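Local coordinates for transcription termination factor FttA (Methanosarcina mazei, PDB 2XR1), which probably terminates transcription by zinc-dependent cleavage of nascent RNA at the exit channel of RNA polymerase and degrades the released RNA, at residues B[428-431]-B[432-436]; B[449-452]-B[453-457]; B[489-492]-B[493-496]. All blocks are in the same frame, centred on the assembly; numbering follows the deposited sequence.

Interaction 1 of 3, residues B[428-431]-B[432-436]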
loop_
_atom_site.group_PDB
_atom_site.type_symbol
_atom_site.label_atom_id
_atom_site.label_comp_id
_atom_site.label_asym_id
_atom_site.label_seq_id
_atom_site.Cartn_x
_atom_site.Cartn_y
_atom_site.Cartn_z
ATOM N N MET B 428 -39.244 -3.505 -16.662
ATOM C CA MET B 428 -40.121 -2.957 -17.735
ATOM C C MET B 428 -40.369 -3.976 -18.824
ATOM O O MET B 428 -41.450 -4.070 -19.325
ATOM C CB MET B 428 -39.504 -1.699 -18.358
ATOM C CG MET B 428 -39.391 -0.524 -17.401
ATOM S SD MET B 428 -38.279 0.778 -17.989
ATOM C CE MET B 428 -39.163 1.220 -19.522
ATOM N N ILE B 429 -39.356 -4.750 -19.193
ATOM C CA ILE B 429 -39.531 -5.723 -20.272
ATOM C C ILE B 429 -40.497 -6.808 -19.864
ATOM O O ILE B 429 -41.287 -7.267 -20.677
ATOM C CB ILE B 429 -38.209 -6.374 -20.703
ATOM C CG1 ILE B 429 -37.409 -5.377 -21.529
ATOM C CG2 ILE B 429 -38.471 -7.626 -21.571
ATOM C CD1 ILE B 429 -35.964 -5.751 -21.620
ATOM N N VAL B 430 -40.448 -7.201 -18.604
ATOM C CA VAL B 430 -41.370 -8.186 -18.094
ATOM C C VAL B 430 -42.797 -7.631 -18.065
ATOM O O VAL B 430 -43.738 -8.309 -18.503
ATOM C CB VAL B 430 -40.887 -8.724 -16.731
ATOM C CG1 VAL B 430 -41.992 -9.439 -16.006
ATOM C CG2 VAL B 430 -39.724 -9.655 -16.964
ATOM N N LEU B 431 -42.950 -6.400 -17.578
ATOM C CA LEU B 431 -44.281 -5.798 -17.416
ATOM C C LEU B 431 -44.969 -5.579 -18.761
ATOM O O LEU B 431 -46.092 -6.017 -18.952
ATOM C CB LEU B 431 -44.200 -4.490 -16.637
ATOM C CG LEU B 431 -43.813 -4.653 -15.166
ATOM C CD1 LEU B 431 -43.407 -3.341 -14.584
ATOM C CD2 LEU B 431 -44.942 -5.231 -14.351
ATOM N N GLU B 432 -44.295 -4.947 -19.713
ATOM C CA GLU B 432 -44.918 -4.689 -21.003
ATOM C C GLU B 432 -45.419 -5.981 -21.653
ATOM O O GLU B 432 -46.509 -6.009 -22.216
ATOM C CB GLU B 432 -43.977 -3.910 -21.947
ATOM C CG GLU B 432 -43.275 -4.729 -23.105
ATOM C CD GLU B 432 -44.104 -4.825 -24.396
ATOM O OE1 GLU B 432 -44.746 -3.829 -24.782
ATOM O OE2 GLU B 432 -44.086 -5.891 -25.055
ATOM N N GLU B 433 -44.631 -7.043 -21.556
ATOM C CA GLU B 433 -44.983 -8.324 -22.146
ATOM C C GLU B 433 -46.176 -8.891 -21.422
ATOM O O GLU B 433 -47.095 -9.409 -22.043
ATOM C CB GLU B 433 -43.817 -9.295 -22.023
ATOM C CG GLU B 433 -43.996 -10.614 -22.777
ATOM C CD GLU B 433 -42.688 -11.394 -22.889
ATOM O OE1 GLU B 433 -42.085 -11.706 -21.832
ATOM O OE2 GLU B 433 -42.246 -11.680 -24.027
ATOM N N SER B 434 -46.169 -8.777 -20.102
ATOM C CA SER B 434 -47.213 -9.357 -19.299
ATOM C C SER B 434 -48.527 -8.691 -19.611
ATOM O O SER B 434 -49.513 -9.372 -19.840
ATOM C CB SER B 434 -46.903 -9.210 -17.814
ATOM O OG SER B 434 -45.572 -9.550 -17.536
ATOM N N ILE B 435 -48.536 -7.364 -19.631
ATOM C CA ILE B 435 -49.739 -6.631 -20.016
ATOM C C ILE B 435 -50.168 -6.986 -21.435
ATOM O O ILE B 435 -51.329 -7.183 -21.696
ATOM C CB ILE B 435 -49.558 -5.103 -19.924
ATOM C CG1 ILE B 435 -49.299 -4.694 -18.477
ATOM C CG2 ILE B 435 -50.783 -4.396 -20.496
ATOM C CD1 ILE B 435 -49.603 -3.295 -18.162
ATOM N N ARG B 436 -49.209 -7.074 -22.347
ATOM C CA ARG B 436 -49.511 -7.353 -23.755
ATOM C C ARG B 436 -50.216 -8.704 -23.938
ATOM O O ARG B 436 -51.184 -8.805 -24.705
ATOM C CB ARG B 436 -48.230 -7.267 -24.587
ATOM C CG ARG B 436 -48.438 -7.393 -26.082
ATOM C CD ARG B 436 -47.218 -6.928 -26.840
ATOM N NE ARG B 436 -45.997 -7.608 -26.409
ATOM C CZ ARG B 436 -45.672 -8.858 -26.731
ATOM N NH1 ARG B 436 -46.479 -9.617 -27.474
ATOM N NH2 ARG B 436 -44.528 -9.359 -26.296
#

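Interaction 2 of 3, residues B[449-452]-B[453-457]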
loop_
_atom_site.group_PDB
_atom_site.type_symbol
_atom_site.label_atom_id
_atom_site.label_comp_id
_atom_site.label_asym_id
_atom_site.label_seq_id
_atom_site.Cartn_x
_atom_site.Cartn_y
_atom_site.Cartn_z
ATOM N N GLY B 449 -37.734 9.434 -11.614
ATOM C CA GLY B 449 -36.326 9.592 -11.251
ATOM C C GLY B 449 -35.245 9.140 -12.234
ATOM O O GLY B 449 -34.273 8.480 -11.818
ATOM N N MET B 450 -35.379 9.543 -13.494
ATOM C CA MET B 450 -34.373 9.300 -14.555
ATOM C C MET B 450 -34.381 7.908 -15.207
ATOM O O MET B 450 -33.570 7.630 -16.101
ATOM C CB MET B 450 -32.936 9.650 -14.124
ATOM C CG MET B 450 -32.738 11.003 -13.467
ATOM S SD MET B 450 -33.115 12.379 -14.518
ATOM C CE MET B 450 -31.439 13.025 -14.781
ATOM N N ILE B 451 -35.319 7.057 -14.819
ATOM C CA ILE B 451 -35.435 5.748 -15.435
ATOM C C ILE B 451 -35.631 5.870 -16.921
ATOM O O ILE B 451 -34.949 5.197 -17.705
ATOM C CB ILE B 451 -36.593 4.941 -14.854
ATOM C CG1 ILE B 451 -36.236 4.499 -13.439
ATOM C CG2 ILE B 451 -36.885 3.729 -15.713
ATOM C CD1 ILE B 451 -37.380 3.859 -12.753
ATOM N N TRP B 452 -36.569 6.724 -17.307
ATOM C CA TRP B 452 -36.943 6.875 -18.702
ATOM C C TRP B 452 -35.809 7.411 -19.591
ATOM O O TRP B 452 -35.539 6.887 -20.664
ATOM C CB TRP B 452 -38.130 7.814 -18.790
ATOM C CG TRP B 452 -38.630 8.000 -20.170
ATOM C CD1 TRP B 452 -38.657 9.143 -20.870
ATOM C CD2 TRP B 452 -39.150 6.976 -21.024
ATOM N NE1 TRP B 452 -39.188 8.919 -22.106
ATOM C CE2 TRP B 452 -39.487 7.589 -22.235
ATOM C CE3 TRP B 452 -39.350 5.589 -20.876
ATOM C CZ2 TRP B 452 -40.041 6.882 -23.314
ATOM C CZ3 TRP B 452 -39.891 4.878 -21.940
ATOM C CH2 TRP B 452 -40.233 5.534 -23.152
ATOM N N GLU B 453 -35.165 8.483 -19.159
ATOM C CA GLU B 453 -33.977 8.987 -19.840
ATOM C C GLU B 453 -32.870 7.925 -19.913
ATOM O O GLU B 453 -32.175 7.809 -20.942
ATOM C CB GLU B 453 -33.491 10.245 -19.131
ATOM C CG GLU B 453 -32.241 10.911 -19.711
ATOM C CD GLU B 453 -32.325 11.213 -21.182
ATOM O OE1 GLU B 453 -33.337 11.847 -21.633
ATOM O OE2 GLU B 453 -31.360 10.820 -21.872
ATOM N N ALA B 454 -32.720 7.125 -18.852
ATOM C CA ALA B 454 -31.739 6.016 -18.855
ATOM C C ALA B 454 -32.093 4.984 -19.909
ATOM O O ALA B 454 -31.222 4.383 -20.529
ATOM C CB ALA B 454 -31.657 5.374 -17.529
ATOM N N THR B 455 -33.384 4.802 -20.127
ATOM C CA THR B 455 -33.866 3.827 -21.080
ATOM C C THR B 455 -33.653 4.340 -22.469
ATOM O O THR B 455 -33.253 3.590 -23.332
ATOM C CB THR B 455 -35.371 3.530 -20.847
ATOM O OG1 THR B 455 -35.558 3.045 -19.494
ATOM C CG2 THR B 455 -35.857 2.499 -21.838
ATOM N N ALA B 456 -33.945 5.612 -22.704
ATOM C CA ALA B 456 -33.632 6.253 -23.988
ATOM C C ALA B 456 -32.201 5.924 -24.432
ATOM O O ALA B 456 -31.984 5.523 -25.556
ATOM C CB ALA B 456 -33.834 7.763 -23.893
ATOM N N ILE B 457 -31.246 6.021 -23.515
ATOM C CA ILE B 457 -29.844 5.781 -23.847
ATOM C C ILE B 457 -29.612 4.395 -24.406
ATOM O O ILE B 457 -28.754 4.238 -25.258
ATOM C CB ILE B 457 -28.927 6.053 -22.640
ATOM C CG1 ILE B 457 -28.898 7.560 -22.374
ATOM C CG2 ILE B 457 -27.523 5.548 -22.923
ATOM C CD1 ILE B 457 -28.796 7.958 -20.957
#

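Interaction 3 of 3, residues B[489-492]-B[493-496]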
loop_
_atom_site.group_PDB
_atom_site.type_symbol
_atom_site.label_atom_id
_atom_site.label_comp_id
_atom_site.label_asym_id
_atom_site.label_seq_id
_atom_site.Cartn_x
_atom_site.Cartn_y
_atom_site.Cartn_z
ATOM N N VAL B 489 -42.577 10.318 -15.476
ATOM C CA VAL B 489 -42.884 11.436 -14.591
ATOM C C VAL B 489 -41.584 11.887 -13.987
ATOM O O VAL B 489 -40.882 11.077 -13.370
ATOM C CB VAL B 489 -43.801 10.995 -13.411
ATOM C CG1 VAL B 489 -43.859 9.470 -13.266
ATOM C CG2 VAL B 489 -43.338 11.628 -12.106
ATOM N N ASP B 490 -41.224 13.143 -14.178
ATOM C CA ASP B 490 -40.074 13.708 -13.447
ATOM C C ASP B 490 -40.403 15.131 -12.952
ATOM O O ASP B 490 -39.823 15.598 -11.955
ATOM C CB ASP B 490 -38.773 13.612 -14.274
ATOM C CG ASP B 490 -38.282 12.143 -14.470
ATOM O OD1 ASP B 490 -37.840 11.486 -13.487
ATOM O OD2 ASP B 490 -38.338 11.650 -15.632
ATOM N N SER B 491 -41.348 15.805 -13.617
ATOM C CA SER B 491 -42.112 16.850 -12.949
ATOM C C SER B 491 -42.535 16.378 -11.546
ATOM O O SER B 491 -43.018 15.259 -11.372
ATOM C CB SER B 491 -43.375 17.183 -13.727
ATOM O OG SER B 491 -44.275 17.919 -12.912
ATOM N N HIS B 492 -42.330 17.237 -10.553
ATOM C CA HIS B 492 -42.935 17.064 -9.230
ATOM C C HIS B 492 -44.460 17.293 -9.291
ATOM O O HIS B 492 -45.229 16.633 -8.589
ATOM C CB HIS B 492 -42.288 18.027 -8.223
ATOM C CG HIS B 492 -43.164 18.351 -7.051
ATOM N ND1 HIS B 492 -43.936 19.492 -6.994
ATOM C CD2 HIS B 492 -43.410 17.669 -5.905
ATOM C CE1 HIS B 492 -44.605 19.510 -5.853
ATOM N NE2 HIS B 492 -44.305 18.416 -5.174
ATOM N N GLU B 493 -44.893 18.231 -10.126
ATOM C CA GLU B 493 -46.327 18.459 -10.316
ATOM C C GLU B 493 -47.049 17.184 -10.805
ATOM O O GLU B 493 -48.168 16.902 -10.395
ATOM C CB GLU B 493 -46.581 19.602 -11.305
ATOM C CG GLU B 493 -45.869 20.947 -11.001
ATOM C CD GLU B 493 -46.600 21.825 -9.988
ATOM O OE1 GLU B 493 -46.590 21.489 -8.779
ATOM O OE2 GLU B 493 -47.174 22.868 -10.410
ATOM N N ALA B 494 -46.405 16.425 -11.680
ATOM C CA ALA B 494 -46.970 15.177 -12.209
ATOM C C ALA B 494 -47.032 14.073 -11.142
ATOM O O ALA B 494 -47.992 13.303 -11.092
ATOM C CB ALA B 494 -46.140 14.689 -13.418
ATOM N N ARG B 495 -45.984 13.996 -10.320
ATOM C CA ARG B 495 -45.926 13.073 -9.180
ATOM C C ARG B 495 -47.157 13.179 -8.276
ATOM O O ARG B 495 -47.764 12.170 -7.916
ATOM C CB ARG B 495 -44.666 13.346 -8.351
ATOM C CG ARG B 495 -44.379 12.298 -7.305
ATOM C CD ARG B 495 -42.937 12.349 -6.806
ATOM N NE ARG B 495 -41.969 12.334 -7.896
ATOM C CZ ARG B 495 -41.140 13.326 -8.219
ATOM N NH1 ARG B 495 -41.121 14.456 -7.535
ATOM N NH2 ARG B 495 -40.299 13.169 -9.241
ATOM N N GLN B 496 -47.524 14.407 -7.924
ATOM C CA GLN B 496 -48.642 14.625 -7.014
ATOM C C GLN B 496 -49.965 14.109 -7.572
ATOM O O GLN B 496 -50.810 13.658 -6.808
ATOM C CB GLN B 496 -48.768 16.101 -6.645
ATOM C CG GLN B 496 -47.587 16.631 -5.829
ATOM C CD GLN B 496 -47.517 16.057 -4.411
ATOM O OE1 GLN B 496 -48.423 16.260 -3.604
ATOM N NE2 GLN B 496 -46.426 15.374 -4.098
#

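Interaction 1 of 3, residues B[428-431]-B[432-436]
Val430 and Ser434 meet one helical turn apart, where the serine hydroxyl turns back to the carbonyl of the preceding turn. Ser434 OG stands beside its backbone N (chi1 -46°) and bonds to Val430 O, which also accepts Ser434 N at 2.9 Å. The hydroxyl bond is modelled so short that its length is doubtful. Gln401 adds a second partner for OG, and Val430 CG1 lies alongside at 3.9 Å. One residue further along, Leu431 O receives Ile435 N at 2.9 Å, with Ile435 CG1 resting 3.5 Å from Leu431 O. This is helix 423-436 of the Beta-Casp domain, which packs against its parallel sheet through Met428 and Leu431, the latter on Val506 of strand 506-509, while Val430 faces Leu400 of helix 393-409. The more polar side carries a network of charged groups. Glu432, bent at chi2 (88°), swings its carboxylate toward the C-terminal end of the helix, where Arg436 NE meets OE2 at 2.9 Å on the syn side, though tilted out of the carboxylate plane; the oxygen lies in the guanidinium plane. Glu433 runs out extended; its OE2 makes a long salt bridge of 4.0 Å to Arg436 NH2, while OE1 pairs with Arg362.

Interaction 2 of 3, residues B[449-452]-B[453-457]
Ile451 and Thr455 lie side by side and point the same way, one turn apart at the start of helix 451-460. The branch of Ile451 that touches is CG2, 4.1 Å from Thr455 OG1. Thr455 turns this hydroxyl back beside its own backbone N (chi1 -58°), and from there OG1 donates to Ile451 O at 2.9 Å, approaching from above the carbonyl plane rather than along a lone pair. Thr455 N reaches the same oxygen at 2.9 Å, so two donors grip one carbonyl, while Gln425 supplies a further partner for the hydroxyl. Trp452 holds its indole with CG opposite the backbone N (chi1 -178°); the ring passes Thr455 obliquely, CE3 coming 4.5 Å from CB, and rests on Ile143. The bent chain of Glu453 carries its carboxylate to Ser145 and Thr147 around the start of helix 146-157, with OE2 bonded to both hydroxyls. Ala454 CB lies 3.3 Å from Met450 O, whose backbone bond with Ala454 N begins the helical ladder. Met450, itself at a positive phi of 80°, is the N-cap residue. Such a helix start just beyond a parallel strand, here 445-448, is typical of an alpha/beta fold, and it places Ala454 about 9 Å, side chain to side chain, from the zinc ligand His247.

Interaction 3 of 3, residues B[489-492]-B[493-496]
Ser491 and His492 turn the chain from strand 486-489 into helix 492-500, whose first backbone bonds are a weak one from Arg495 N to Ser491 O and one of 3.3 Å from Gln496 N to His492 O. Ser491 is the N-cap. With OG opposite its backbone N (chi1 164°), the hydroxyl reaches forward to the first turn and accepts Ala494 N at 2.9 Å. Its methylene CB also touches Ala494 CB, while Val489 CG2 approaches the same methyl at 4.4 Å. Arg495 points back toward the turn and bends at chi3 (-51°), which lays its guanidinium over Ser491 O, with that oxygen facing the plane near its rim. NH1 comes to the edge of the His492 ring, near the ring plane, and passes 3.6 Å from His492 CA; NH2 approaches Asp490 O at 3.7 Å. NE, further back in the same group, forms a salt bridge with Asp448 at the end of strand 445-448. On the outer side, the His492 imidazole spreads across Gln496, the ring and amide planes turned 28° apart and NE2 lying 3.8 Å from Gln496 CG. The Glu493 carboxylate crosses obliquely by the ring's ND1 end, OE1 coming 3.8 Å from ND1. The Asp490 carboxylate serves another helix start: OD1 accepts the backbone N of Met450. Chemically, the capped first turn satisfies an amide that has no helical carbonyl before it. The buried arginine lies close to two carboxylates, paired with Asp448 and with 5.2 Å separating Arg495 NH2 from Asp490 OD1; its positive charge would probably offset the repulsion between those neighbouring acids where the two strands end.

Overall arrangement
Read from the N terminus, the three contacts follow in series, each local, in a helix or at its start; none closes a long loop, and none nests in or crosses another. Interaction 1 lies in helix 423-436, after strand 414-417. Interaction 2 opens helix 451-460 beyond strand 445-448, and interaction 3 opens helix 492-500 beyond edge strand 486-489. The first two meet where Met428 SD packs against Thr455 and Ile451. The last two join through Asp490 and the backbone of Met450, next to neighbouring strand ends. Interactions 1 and 3 stay about 11 Å apart at their nearest atoms, both bordering the Beta-Casp parallel sheet, while interaction 2 faces the zinc-binding domain.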